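Local coordinates for Non-structural protein 2 (Human rotavirus C, PDB 2GU0) that assembles into octamers and probably binds single-stranded RNA, unwinds RNA helices and hydrolyses nucleoside triphosphates during replication and packaging of the viral genome, at residues S73-E78 with N113-I118; V80-D85 with K134-A139; N122-L125 with K130-V133; V17-I22 with D100-V105; L4-S9 with R58-T63. All coordinates share one frame; numbering follows the deposited sequence.

Contact 1: S73-E78 with N113-I118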
# COMPACT_ATOMS: atom_id res chain seq x y z
N SER A 73 9.81 -10.92 -20.76
CA SER A 73 10.00 -11.30 -19.37
C SER A 73 11.36 -10.95 -18.75
O SER A 73 12.38 -10.93 -19.43
CB SER A 73 9.76 -12.80 -19.21
OG SER A 73 10.04 -13.19 -17.89
N ASP A 74 11.35 -10.68 -17.45
CA ASP A 74 12.57 -10.35 -16.72
C ASP A 74 13.40 -11.62 -16.64
O ASP A 74 14.56 -11.59 -16.26
CB ASP A 74 12.25 -9.92 -15.29
CG ASP A 74 12.37 -8.43 -15.08
OD1 ASP A 74 13.36 -7.85 -15.58
OD2 ASP A 74 11.48 -7.85 -14.42
N GLN A 75 12.77 -12.74 -16.97
CA GLN A 75 13.42 -14.03 -16.90
C GLN A 75 14.26 -14.27 -18.16
O GLN A 75 15.21 -15.06 -18.13
CB GLN A 75 12.35 -15.11 -16.73
CG GLN A 75 12.85 -16.37 -16.10
CD GLN A 75 13.12 -16.20 -14.63
OE1 GLN A 75 13.85 -15.30 -14.21
NE2 GLN A 75 12.55 -17.09 -13.83
N TYR A 76 13.91 -13.59 -19.25
CA TYR A 76 14.63 -13.68 -20.52
C TYR A 76 16.00 -13.01 -20.35
O TYR A 76 17.02 -13.52 -20.82
CB TYR A 76 13.83 -12.99 -21.63
CG TYR A 76 14.53 -12.93 -22.97
CD1 TYR A 76 14.60 -14.06 -23.81
CD2 TYR A 76 15.16 -11.76 -23.39
CE1 TYR A 76 15.28 -14.01 -25.03
CE2 TYR A 76 15.84 -11.70 -24.60
CZ TYR A 76 15.90 -12.82 -25.41
OH TYR A 76 16.59 -12.72 -26.59
N THR A 77 16.01 -11.86 -19.67
CA THR A 77 17.23 -11.12 -19.41
C THR A 77 18.17 -12.02 -18.63
O THR A 77 19.36 -12.12 -18.93
CB THR A 77 16.96 -9.88 -18.55
OG1 THR A 77 15.84 -9.17 -19.07
CG2 THR A 77 18.15 -8.98 -18.53
N GLU A 78 17.60 -12.66 -17.61
CA GLU A 78 18.34 -13.56 -16.75
C GLU A 78 19.03 -14.67 -17.54
O GLU A 78 20.24 -14.81 -17.50
CB GLU A 78 17.39 -14.19 -15.73
CG GLU A 78 16.77 -13.19 -14.79
CD GLU A 78 17.74 -12.77 -13.73
OE1 GLU A 78 18.06 -13.62 -12.86
OE2 GLU A 78 18.19 -11.60 -13.77
N ASN A 113 14.84 -23.54 -15.03
CA ASN A 113 14.93 -24.08 -13.69
C ASN A 113 16.32 -23.85 -13.12
O ASN A 113 16.45 -23.52 -11.94
CB ASN A 113 14.57 -25.56 -13.65
CG ASN A 113 13.11 -25.79 -13.36
OD1 ASN A 113 12.47 -24.98 -12.67
ND2 ASN A 113 12.56 -26.89 -13.85
N LEU A 114 17.35 -24.01 -13.95
CA LEU A 114 18.71 -23.77 -13.45
C LEU A 114 18.81 -22.35 -12.89
O LEU A 114 19.47 -22.14 -11.88
CB LEU A 114 19.75 -23.97 -14.55
CG LEU A 114 20.05 -25.42 -14.95
CD1 LEU A 114 21.00 -25.43 -16.13
CD2 LEU A 114 20.66 -26.17 -13.81
N LEU A 115 18.15 -21.39 -13.54
CA LEU A 115 18.15 -20.00 -13.06
C LEU A 115 17.69 -19.91 -11.61
O LEU A 115 18.26 -19.15 -10.82
CB LEU A 115 17.23 -19.12 -13.90
CG LEU A 115 17.66 -18.66 -15.29
CD1 LEU A 115 16.55 -17.80 -15.88
CD2 LEU A 115 18.96 -17.89 -15.20
N CYS A 116 16.66 -20.68 -11.27
CA CYS A 116 16.15 -20.68 -9.91
C CYS A 116 17.16 -21.30 -8.98
O CYS A 116 17.39 -20.80 -7.88
CB CYS A 116 14.83 -21.46 -9.83
SG CYS A 116 13.47 -20.65 -10.75
N ARG A 117 17.79 -22.39 -9.41
CA ARG A 117 18.79 -23.03 -8.56
C ARG A 117 19.91 -22.04 -8.32
O ARG A 117 20.38 -21.89 -7.20
CB ARG A 117 19.38 -24.29 -9.22
CG ARG A 117 18.48 -25.52 -9.23
CD ARG A 117 19.30 -26.75 -9.58
NE ARG A 117 20.38 -26.94 -8.62
CZ ARG A 117 21.42 -27.74 -8.80
NH1 ARG A 117 21.55 -28.45 -9.91
NH2 ARG A 117 22.36 -27.81 -7.86
N ILE A 118 20.32 -21.36 -9.38
CA ILE A 118 21.41 -20.41 -9.26
C ILE A 118 21.15 -19.18 -8.39
O ILE A 118 22.05 -18.77 -7.64
CB ILE A 118 21.89 -19.97 -10.65
CG1 ILE A 118 22.28 -21.20 -11.47
CG2 ILE A 118 23.09 -19.08 -10.51
CD1 ILE A 118 22.48 -20.91 -12.93

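Contact 2: V80-D85 with K134-A139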
# COMPACT_ATOMS: atom_id res chain seq x y z
N VAL A 80 19.42 -14.93 -20.72
CA VAL A 80 20.29 -14.35 -21.72
C VAL A 80 21.68 -14.07 -21.14
O VAL A 80 22.71 -14.35 -21.78
CB VAL A 80 19.61 -13.08 -22.31
CG1 VAL A 80 20.61 -11.99 -22.58
CG2 VAL A 80 18.90 -13.44 -23.59
N ASN A 81 21.73 -13.55 -19.92
CA ASN A 81 23.02 -13.25 -19.31
C ASN A 81 23.73 -14.49 -18.78
O ASN A 81 24.94 -14.56 -18.78
CB ASN A 81 22.85 -12.22 -18.21
CG ASN A 81 22.77 -10.82 -18.77
OD1 ASN A 81 21.70 -10.24 -18.89
ND2 ASN A 81 23.92 -10.27 -19.14
N LEU A 82 22.95 -15.46 -18.33
CA LEU A 82 23.52 -16.70 -17.83
C LEU A 82 24.23 -17.39 -19.00
O LEU A 82 25.36 -17.86 -18.87
CB LEU A 82 22.40 -17.59 -17.29
CG LEU A 82 22.85 -18.97 -16.82
CD1 LEU A 82 23.70 -18.82 -15.57
CD2 LEU A 82 21.63 -19.82 -16.55
N LEU A 83 23.57 -17.43 -20.14
CA LEU A 83 24.15 -18.06 -21.31
C LEU A 83 25.43 -17.36 -21.77
O LEU A 83 26.43 -18.02 -22.04
CB LEU A 83 23.11 -18.12 -22.43
CG LEU A 83 21.90 -19.00 -22.08
CD1 LEU A 83 20.85 -18.91 -23.17
CD2 LEU A 83 22.34 -20.45 -21.90
N ALA A 84 25.41 -16.03 -21.86
CA ALA A 84 26.60 -15.30 -22.28
C ALA A 84 27.74 -15.59 -21.29
O ALA A 84 28.78 -16.12 -21.66
CB ALA A 84 26.31 -13.80 -22.35
N ASP A 85 27.54 -15.23 -20.03
CA ASP A 85 28.53 -15.48 -19.00
C ASP A 85 29.07 -16.89 -19.12
O ASP A 85 30.28 -17.10 -19.18
CB ASP A 85 27.90 -15.34 -17.62
CG ASP A 85 27.59 -13.92 -17.27
OD1 ASP A 85 27.49 -13.09 -18.20
OD2 ASP A 85 27.45 -13.64 -16.07
N LYS A 134 28.87 -26.52 -15.90
CA LYS A 134 28.55 -27.86 -16.38
C LYS A 134 27.05 -28.10 -16.49
O LYS A 134 26.58 -28.65 -17.48
CB LYS A 134 29.17 -28.93 -15.47
CG LYS A 134 30.55 -29.40 -15.90
CD LYS A 134 31.23 -30.21 -14.80
CE LYS A 134 32.69 -30.48 -15.15
NZ LYS A 134 33.41 -31.16 -14.04
N ALA A 135 26.30 -27.68 -15.47
CA ALA A 135 24.85 -27.85 -15.46
C ALA A 135 24.21 -27.14 -16.66
O ALA A 135 23.32 -27.68 -17.33
CB ALA A 135 24.26 -27.30 -14.16
N VAL A 136 24.68 -25.93 -16.92
CA VAL A 136 24.18 -25.14 -18.03
C VAL A 136 24.57 -25.70 -19.38
O VAL A 136 23.78 -25.70 -20.32
CB VAL A 136 24.68 -23.69 -17.96
CG1 VAL A 136 24.31 -22.96 -19.23
CG2 VAL A 136 24.09 -23.00 -16.75
N MET A 137 25.81 -26.18 -19.50
CA MET A 137 26.23 -26.75 -20.77
C MET A 137 25.35 -27.95 -21.07
O MET A 137 24.87 -28.09 -22.19
CB MET A 137 27.70 -27.16 -20.74
CG MET A 137 28.66 -25.99 -20.75
SD MET A 137 28.32 -24.83 -22.10
CE MET A 137 29.06 -25.67 -23.46
N ILE A 138 25.13 -28.80 -20.07
CA ILE A 138 24.26 -29.95 -20.28
C ILE A 138 22.90 -29.44 -20.78
O ILE A 138 22.42 -29.87 -21.83
CB ILE A 138 24.06 -30.78 -18.97
CG1 ILE A 138 25.31 -31.59 -18.66
CG2 ILE A 138 22.88 -31.72 -19.11
CD1 ILE A 138 25.23 -32.36 -17.36
N ALA A 139 22.30 -28.50 -20.05
CA ALA A 139 21.01 -27.95 -20.43
C ALA A 139 20.96 -27.39 -21.86
O ALA A 139 19.89 -27.34 -22.47
CB ALA A 139 20.62 -26.87 -19.44

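Contact 3: N122-L125 with K130-V133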
# COMPACT_ATOMS: atom_id res chain seq x y z
N ASN A 122 21.13 -20.89 -1.03
CA ASN A 122 21.35 -22.14 -0.34
C ASN A 122 21.78 -23.24 -1.30
O ASN A 122 22.23 -24.30 -0.86
CB ASN A 122 20.07 -22.58 0.36
CG ASN A 122 19.49 -21.51 1.23
OD1 ASN A 122 20.20 -20.89 2.03
ND2 ASN A 122 18.18 -21.28 1.10
N ASP A 123 21.63 -23.00 -2.59
CA ASP A 123 22.00 -24.01 -3.57
C ASP A 123 23.48 -23.91 -3.93
O ASP A 123 24.05 -22.83 -3.95
CB ASP A 123 21.13 -23.86 -4.82
CG ASP A 123 21.37 -24.96 -5.83
OD1 ASP A 123 22.52 -25.13 -6.28
OD2 ASP A 123 20.41 -25.66 -6.17
N ILE A 124 24.09 -25.05 -4.21
CA ILE A 124 25.51 -25.10 -4.54
C ILE A 124 25.84 -24.35 -5.82
O ILE A 124 26.95 -23.85 -5.97
CB ILE A 124 26.03 -26.55 -4.70
CG1 ILE A 124 25.24 -27.28 -5.79
CG2 ILE A 124 25.94 -27.30 -3.38
CD1 ILE A 124 25.67 -28.73 -5.99
N LEU A 125 24.87 -24.27 -6.73
CA LEU A 125 25.08 -23.57 -8.00
C LEU A 125 25.08 -22.07 -7.80
O LEU A 125 25.31 -21.31 -8.74
CB LEU A 125 24.01 -23.94 -9.03
CG LEU A 125 23.91 -25.38 -9.51
CD1 LEU A 125 22.96 -25.45 -10.69
CD2 LEU A 125 25.28 -25.88 -9.91
N LYS A 130 32.13 -23.74 -11.34
CA LYS A 130 32.46 -24.87 -12.21
C LYS A 130 31.27 -25.78 -12.45
O LYS A 130 30.99 -26.16 -13.59
CB LYS A 130 33.63 -25.67 -11.64
CG LYS A 130 34.96 -24.92 -11.70
CD LYS A 130 36.14 -25.88 -11.66
CE LYS A 130 37.47 -25.13 -11.78
NZ LYS A 130 37.63 -24.10 -10.71
N LEU A 131 30.56 -26.12 -11.37
CA LEU A 131 29.37 -26.97 -11.48
C LEU A 131 28.29 -26.24 -12.27
O LEU A 131 27.63 -26.84 -13.12
CB LEU A 131 28.85 -27.34 -10.09
CG LEU A 131 29.73 -28.35 -9.35
CD1 LEU A 131 29.07 -28.79 -8.05
CD2 LEU A 131 29.94 -29.54 -10.27
N ARG A 132 28.13 -24.95 -12.00
CA ARG A 132 27.15 -24.14 -12.71
C ARG A 132 27.37 -24.23 -14.22
O ARG A 132 26.45 -24.51 -14.97
CB ARG A 132 27.25 -22.68 -12.27
CG ARG A 132 26.21 -21.76 -12.88
CD ARG A 132 25.94 -20.62 -11.92
NE ARG A 132 27.08 -19.72 -11.80
CZ ARG A 132 27.45 -19.11 -10.68
NH1 ARG A 132 26.78 -19.30 -9.55
NH2 ARG A 132 28.49 -18.28 -10.70
N VAL A 133 28.61 -24.02 -14.65
CA VAL A 133 28.93 -24.08 -16.07
C VAL A 133 28.57 -25.45 -16.65
O VAL A 133 28.03 -25.55 -17.75
CB VAL A 133 30.43 -23.80 -16.32
CG1 VAL A 133 30.73 -23.85 -17.80
CG2 VAL A 133 30.78 -22.43 -15.78

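Contact 4: V17-I22 with D100-V105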
# COMPACT_ATOMS: atom_id res chain seq x y z
N VAL A 17 36.22 -17.03 -28.42
CA VAL A 17 34.93 -16.49 -28.84
C VAL A 17 34.30 -15.68 -27.71
O VAL A 17 34.32 -16.08 -26.54
CB VAL A 17 33.96 -17.60 -29.23
CG1 VAL A 17 32.62 -17.00 -29.62
CG2 VAL A 17 34.55 -18.41 -30.36
N VAL A 18 33.76 -14.51 -28.05
CA VAL A 18 33.12 -13.67 -27.06
C VAL A 18 31.63 -13.66 -27.33
O VAL A 18 31.19 -13.37 -28.45
CB VAL A 18 33.65 -12.24 -27.12
CG1 VAL A 18 33.05 -11.42 -25.99
CG2 VAL A 18 35.17 -12.25 -27.06
N TRP A 19 30.83 -13.98 -26.32
CA TRP A 19 29.38 -14.00 -26.48
C TRP A 19 28.72 -12.79 -25.87
O TRP A 19 29.21 -12.24 -24.89
CB TRP A 19 28.81 -15.26 -25.84
CG TRP A 19 29.45 -16.51 -26.35
CD1 TRP A 19 30.59 -17.10 -25.90
CD2 TRP A 19 28.99 -17.30 -27.44
NE1 TRP A 19 30.87 -18.22 -26.64
CE2 TRP A 19 29.90 -18.36 -27.60
CE3 TRP A 19 27.89 -17.22 -28.31
CZ2 TRP A 19 29.75 -19.33 -28.57
CZ3 TRP A 19 27.75 -18.17 -29.28
CH2 TRP A 19 28.67 -19.22 -29.41
N TYR A 20 27.61 -12.37 -26.46
CA TYR A 20 26.86 -11.23 -25.95
C TYR A 20 25.38 -11.53 -25.76
O TYR A 20 24.78 -12.31 -26.50
CB TYR A 20 27.00 -10.03 -26.89
CG TYR A 20 28.43 -9.66 -27.19
CD1 TYR A 20 29.10 -10.24 -28.26
CD2 TYR A 20 29.12 -8.77 -26.37
CE1 TYR A 20 30.44 -9.94 -28.52
CE2 TYR A 20 30.45 -8.46 -26.62
CZ TYR A 20 31.11 -9.05 -27.69
OH TYR A 20 32.43 -8.76 -27.92
N PRO A 21 24.76 -10.90 -24.74
CA PRO A 21 23.35 -11.04 -24.40
C PRO A 21 22.48 -10.37 -25.46
O PRO A 21 22.89 -9.38 -26.06
CB PRO A 21 23.24 -10.29 -23.07
CG PRO A 21 24.59 -10.34 -22.51
CD PRO A 21 25.47 -10.13 -23.70
N ILE A 22 21.29 -10.91 -25.71
CA ILE A 22 20.38 -10.28 -26.66
C ILE A 22 19.23 -9.69 -25.84
O ILE A 22 18.65 -10.38 -25.00
CB ILE A 22 19.83 -11.31 -27.66
CG1 ILE A 22 20.92 -11.71 -28.64
CG2 ILE A 22 18.69 -10.71 -28.43
CD1 ILE A 22 20.46 -12.71 -29.69
N ASP A 100 27.52 -23.04 -36.73
CA ASP A 100 26.44 -23.98 -36.47
C ASP A 100 26.03 -24.10 -35.00
O ASP A 100 24.86 -24.36 -34.70
CB ASP A 100 26.79 -25.36 -37.00
CG ASP A 100 26.30 -25.58 -38.42
OD1 ASP A 100 25.06 -25.56 -38.63
OD2 ASP A 100 27.14 -25.77 -39.33
N ILE A 101 26.98 -23.93 -34.08
CA ILE A 101 26.68 -24.05 -32.66
C ILE A 101 25.47 -23.19 -32.30
O ILE A 101 24.59 -23.59 -31.54
CB ILE A 101 27.89 -23.65 -31.80
CG1 ILE A 101 27.70 -24.16 -30.38
CG2 ILE A 101 28.06 -22.14 -31.81
CD1 ILE A 101 28.89 -23.92 -29.48
N VAL A 102 25.43 -22.01 -32.90
CA VAL A 102 24.37 -21.04 -32.73
C VAL A 102 22.98 -21.59 -33.12
O VAL A 102 21.95 -21.01 -32.77
CB VAL A 102 24.72 -19.78 -33.58
CG1 VAL A 102 23.52 -19.29 -34.36
CG2 VAL A 102 25.26 -18.70 -32.69
N LYS A 103 22.95 -22.72 -33.82
CA LYS A 103 21.67 -23.30 -34.24
C LYS A 103 21.24 -24.45 -33.33
O LYS A 103 20.20 -25.09 -33.55
CB LYS A 103 21.76 -23.76 -35.70
CG LYS A 103 22.31 -22.67 -36.62
CD LYS A 103 22.54 -23.12 -38.07
CE LYS A 103 21.23 -23.22 -38.84
NZ LYS A 103 21.45 -23.59 -40.27
N THR A 104 22.04 -24.68 -32.29
CA THR A 104 21.76 -25.73 -31.32
C THR A 104 20.46 -25.45 -30.58
O THR A 104 20.29 -24.38 -30.00
CB THR A 104 22.85 -25.80 -30.27
OG1 THR A 104 24.11 -26.02 -30.90
CG2 THR A 104 22.56 -26.91 -29.30
N VAL A 105 19.54 -26.39 -30.59
CA VAL A 105 18.29 -26.20 -29.88
C VAL A 105 18.60 -26.37 -28.41
O VAL A 105 19.22 -27.34 -28.00
CB VAL A 105 17.23 -27.20 -30.32
CG1 VAL A 105 16.08 -27.21 -29.33
CG2 VAL A 105 16.71 -26.81 -31.70

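Contact 5: L4-S9 with R58-T63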
# COMPACT_ATOMS: atom_id res chain seq x y z
N LEU A 4 20.19 -21.59 -29.76
CA LEU A 4 21.06 -20.77 -28.91
C LEU A 4 21.11 -19.33 -29.39
O LEU A 4 21.28 -18.42 -28.59
CB LEU A 4 22.48 -21.35 -28.86
CG LEU A 4 23.52 -20.65 -27.97
CD1 LEU A 4 23.00 -20.51 -26.55
CD2 LEU A 4 24.81 -21.46 -27.97
N ALA A 5 20.93 -19.15 -30.70
CA ALA A 5 20.96 -17.83 -31.33
C ALA A 5 19.76 -16.94 -30.97
O ALA A 5 19.67 -15.80 -31.43
CB ALA A 5 21.04 -17.97 -32.85
N CYS A 6 18.83 -17.45 -30.18
CA CYS A 6 17.70 -16.64 -29.78
C CYS A 6 18.07 -15.94 -28.48
O CYS A 6 17.32 -15.11 -27.98
CB CYS A 6 16.47 -17.49 -29.53
SG CYS A 6 15.83 -18.33 -30.96
N PHE A 7 19.24 -16.28 -27.94
CA PHE A 7 19.68 -15.69 -26.69
C PHE A 7 21.04 -15.00 -26.68
O PHE A 7 21.28 -14.14 -25.83
CB PHE A 7 19.70 -16.76 -25.61
CG PHE A 7 18.43 -17.52 -25.49
CD1 PHE A 7 18.24 -18.69 -26.21
CD2 PHE A 7 17.41 -17.07 -24.67
CE1 PHE A 7 17.07 -19.41 -26.10
CE2 PHE A 7 16.22 -17.78 -24.56
CZ PHE A 7 16.05 -18.95 -25.27
N VAL A 8 21.92 -15.37 -27.60
CA VAL A 8 23.25 -14.79 -27.64
C VAL A 8 23.85 -14.59 -29.02
O VAL A 8 23.63 -15.39 -29.94
CB VAL A 8 24.24 -15.67 -26.86
CG1 VAL A 8 23.79 -15.83 -25.44
CG2 VAL A 8 24.32 -17.04 -27.52
N SER A 9 24.60 -13.51 -29.18
CA SER A 9 25.28 -13.23 -30.44
C SER A 9 26.76 -13.37 -30.10
O SER A 9 27.10 -13.51 -28.93
CB SER A 9 24.96 -11.82 -30.94
OG SER A 9 25.18 -10.86 -29.94
N ARG A 58 12.14 -16.04 -35.79
CA ARG A 58 11.02 -15.32 -35.17
C ARG A 58 9.89 -16.24 -34.71
O ARG A 58 9.14 -15.90 -33.80
CB ARG A 58 10.46 -14.26 -36.13
CG ARG A 58 9.73 -14.80 -37.33
CD ARG A 58 8.86 -13.71 -37.93
NE ARG A 58 9.66 -12.67 -38.57
CZ ARG A 58 9.43 -11.37 -38.43
NH1 ARG A 58 8.43 -10.95 -37.65
NH2 ARG A 58 10.20 -10.48 -39.07
N ASN A 59 9.76 -17.41 -35.34
CA ASN A 59 8.75 -18.38 -34.95
C ASN A 59 8.82 -18.62 -33.44
O ASN A 59 7.81 -18.61 -32.74
CB ASN A 59 8.99 -19.72 -35.65
CG ASN A 59 8.31 -19.80 -37.01
OD1 ASN A 59 8.41 -20.83 -37.70
ND2 ASN A 59 7.62 -18.73 -37.40
N ARG A 60 10.05 -18.83 -32.97
CA ARG A 60 10.36 -19.10 -31.58
C ARG A 60 9.86 -18.10 -30.51
O ARG A 60 9.75 -18.47 -29.33
CB ARG A 60 11.88 -19.22 -31.46
CG ARG A 60 12.51 -20.26 -32.37
CD ARG A 60 12.11 -21.63 -31.93
NE ARG A 60 12.82 -22.69 -32.64
CZ ARG A 60 12.73 -23.98 -32.33
NH1 ARG A 60 11.96 -24.37 -31.32
NH2 ARG A 60 13.42 -24.87 -33.01
N PHE A 61 9.56 -16.86 -30.88
CA PHE A 61 9.12 -15.89 -29.89
C PHE A 61 7.62 -15.72 -29.78
O PHE A 61 6.89 -15.96 -30.74
CB PHE A 61 9.76 -14.52 -30.14
CG PHE A 61 11.25 -14.55 -30.18
CD1 PHE A 61 11.92 -14.83 -31.36
CD2 PHE A 61 11.99 -14.36 -29.02
CE1 PHE A 61 13.32 -14.92 -31.39
CE2 PHE A 61 13.38 -14.45 -29.04
CZ PHE A 61 14.05 -14.73 -30.22
N LYS A 62 7.17 -15.28 -28.62
CA LYS A 62 5.75 -15.08 -28.37
C LYS A 62 5.22 -13.81 -29.01
O LYS A 62 5.86 -12.76 -28.95
CB LYS A 62 5.48 -15.04 -26.86
CG LYS A 62 4.02 -14.78 -26.53
CD LYS A 62 3.69 -15.00 -25.07
CE LYS A 62 4.19 -13.88 -24.19
NZ LYS A 62 3.64 -14.00 -22.81
N THR A 63 4.05 -13.93 -29.63
CA THR A 63 3.39 -12.80 -30.28
C THR A 63 1.97 -12.74 -29.73
O THR A 63 1.48 -13.72 -29.17
CB THR A 63 3.30 -13.00 -31.78
OG1 THR A 63 4.58 -13.42 -32.28
CG2 THR A 63 2.90 -11.68 -32.46

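Contact 1: S73-E78 with N113-I118
Leu115, on helix 108-119, supplies the apolar half of this contact, and Gln75 and Glu78, on the first turns of helix 74-90, receive it. CD1 of Leu115 does most of the touching: it lies 3.7 Å from Glu78 CB and 4.0 Å from Gln75 CG. These two partners are three residues apart, so they present themselves on nearly the same side of their helix. The other methyl, CD2, rests against backbone, 4.0 Å from Glu78 C. CD1 thus lies mainly on the two side chains and CD2 mainly on the Glu78 backbone, and leucine suits the place because its forked end can touch both. Glu78 offers its CB, while Gln75, a long polar residue, lays its chain along the methyl and turns its amide to Glu112.

The Gln75 chain sets out with CG anti to its own N (chi1 -156°) and bends at chi2, so that it runs alongside Leu115 in the opposite direction. Its polar business lies beyond the two segments, where NE2 gives a hydrogen bond to Glu112 OE2, one turn before Leu115 on the same helix.

Among the polar features, Ser73 occupies the N-cap of helix 74-90. The bond modelled from Gln75 N to its OG is less certain, because that nitrogen sits too close to a neighbour.

The side chain of Gln75 is about 8 Å from that of Val108, predicted to bind ATP. With no hydrogen bond joining the two segments directly, the chemistry implies a surface contact held by van der Waals packing, with the Gln75–Glu112 bond tying the same helices together beside it.

Contact 2: V80-D85 with K134-A139
Two helical segments approach each other most closely at Leu83 and Val136, whose CA atoms are 7.8 Å apart, close enough for medium-sized side chains to meet. Both are regular helix: the amide of Asp85 bonds to Asn81 O, and that of Ala139 to Ala135 O. No hydrogen bond joins the two segments, and side chains make the link.

Val136 points directly at helix 74-90 and divides its work between two leucines. Its CG2 meets CD2 of Leu82 at 4.0 Å, the two side chains reaching for each other tip to tip. Its CG1 meets CD2 of Leu83 at 4.2 Å, and here the side chains cross obliquely. The beta-branch makes valine apt for this position, since its two methyls spread apart right beside the backbone and serve separate neighbours. This is helix-to-helix packing inside the helical part of the N-terminal region, where helices 74-90, 108-119 and 129-139 come together. Leucines, longer and branched at the end, can reach across and still touch a third element. Leu82 has CG anti to its own N (chi1 176°) and also packs on Leu115 and Ile118 of helix 108-119. Leu83 leaves its backbone differently, with CG anti to the carbonyl carbon (chi1 -64°), and touches Phe7 as well. Thr86, a turn beyond Leu82 and bonded to its carbonyl oxygen through OG1, also lies against Val136.

Contact 3: N122-L125 with K130-V133
Leu125 and Arg132 form the close-fitting part of this contact, with CA atoms 5.2 Å apart. CD2 of Leu125 presses on the helix backbone, 3.7 Å from Arg132 N, and also lies 3.9 Å from Leu131 CB. The arginine, bent at chi3, turns back to the loop and gives a hydrogen bond from NH1 to Leu125 O at 2.6 Å (N-H...O 143°). The oxygen sits at the edge of the guanidinium, 18° out of its plane, while the donor is tilted 27° from the carbonyl plane. The length of arginine lets it reach from the helix to a loop carbonyl, and NH1 also bonds weakly to Asn126 O.

The turn that brings Leu125 here is an Asx turn: Asp123 OD1 accepts from Leu125 N. Asp123 OD2 forms a salt bridge with Arg117, tying this loop between helices 108-119 and 129-139 back to the first of them.

The looser part is made by Ile124 and Leu131, both partly exposed, long branched aliphatics whose end methyls can meet away from the backbone, CD1 to CD1 at 4.0 Å. Ile124 also packs on Ile47 of a second subunit and makes backbone hydrogen bonds with it.

Contact 4: V17-I22 with D100-V105
Ile101 O is gripped twice from Thr104, by the backbone N at 2.9 Å and by the hydroxyl OG1 at 2.6 Å. The hydroxyl donates in the carbonyl plane, on a lone pair of the oxygen. Threonine suits the position because its short hydroxyl can fold back to the carbonyl three residues earlier, doubling the bond that closes the end of the 3-10 segment 100-103. The same segment turns Ile101 toward the strand 18-21, with Val102 beside it.

There they meet Trp19, whose side chain leaves the strand toward them. CG2 of Ile101 lies in the plane of the indole, at its edge, 3.8 Å from CH2. Val102 CG2 is also near that plane, 4.3 Å from CZ3. The benzo end of the ring therefore fits against the CG2 methyls of two beta-branched residues, while CG1 of Val17, just before the strand, lies over the rim of one face, 3.5 Å above the plane. Tryptophan is well chosen: it is long enough to bridge backbones whose nearest CA atoms, those of Trp19 and Val102, are 10.7 Å apart. Trp19 N bonds to Asn88 OD1, and the indole also touches Leu87, both on helix 74-90.

No polar bond crosses between the segments. The arrangement is that of a beta-hairpin, strands 8-11 and 18-21, whose tryptophan fills the interior between the two-stranded sheet, helix 74-90 and the loop that follows it.

Contact 5: L4-S9 with R58-T63
Cys6 and Phe61 bury most of the surface here, in a cysteine sulfur-aromatic contact that joins the start of the chain to the loop after strand 51-52. SG of Cys6 is 4.9 Å from the centroid of the Phe61 ring and 48° off its normal, an oblique approach. The closer touch is made by carbon: Cys6 CB lies 3.7 Å from CZ, the far end of the ring. A small, weakly polar cysteine suits this buried spot, since both its CB and its sulfur can lie near the aromatic ring. The nearest CA atoms, those of Cys6 and Arg60, are 7.9 Å apart, and the long phenylalanine ring spans such a gap. Its plane stands nearly perpendicular to that of Tyr71, at about 85°, where the rings meet, and it packs on Val27 of helix 24-32.

Arg60 adds its aliphatic part, with CB 4.1 Å from Cys6 SG. The charged end goes elsewhere, NE forming a salt bridge with Glu3. This division fits an arginine at the border of a buried patch.

Cys6 O accepts a hydrogen bond from Tyr76 OH and lies in the plane of the Phe61 ring at its edge, 4.0 Å from CZ.

Overall arrangement
All five contacts lie in the N-terminal region of the protein. Contacts 4 and 5, centres 11 Å apart, meet at the hairpin of strands 8-11 and 18-21. Contacts 1 and 2, also 11 Å apart, share helix 74-90, which passes beside that hairpin, with Pro21 packing on Val80. Contacts 2 and 3 share helix 129-139. Along the chain, contacts 4 and 5 cross each other, as do 1 and 2, while contact 3 closes the short loop between helices 108-119 and 129-139. Early and late segments are thus interleaved around helix 74-90. Contact 3, 26 Å from contact 5 between centres, reaches a second subunit of the octamer, as does contact 1 through Arg117.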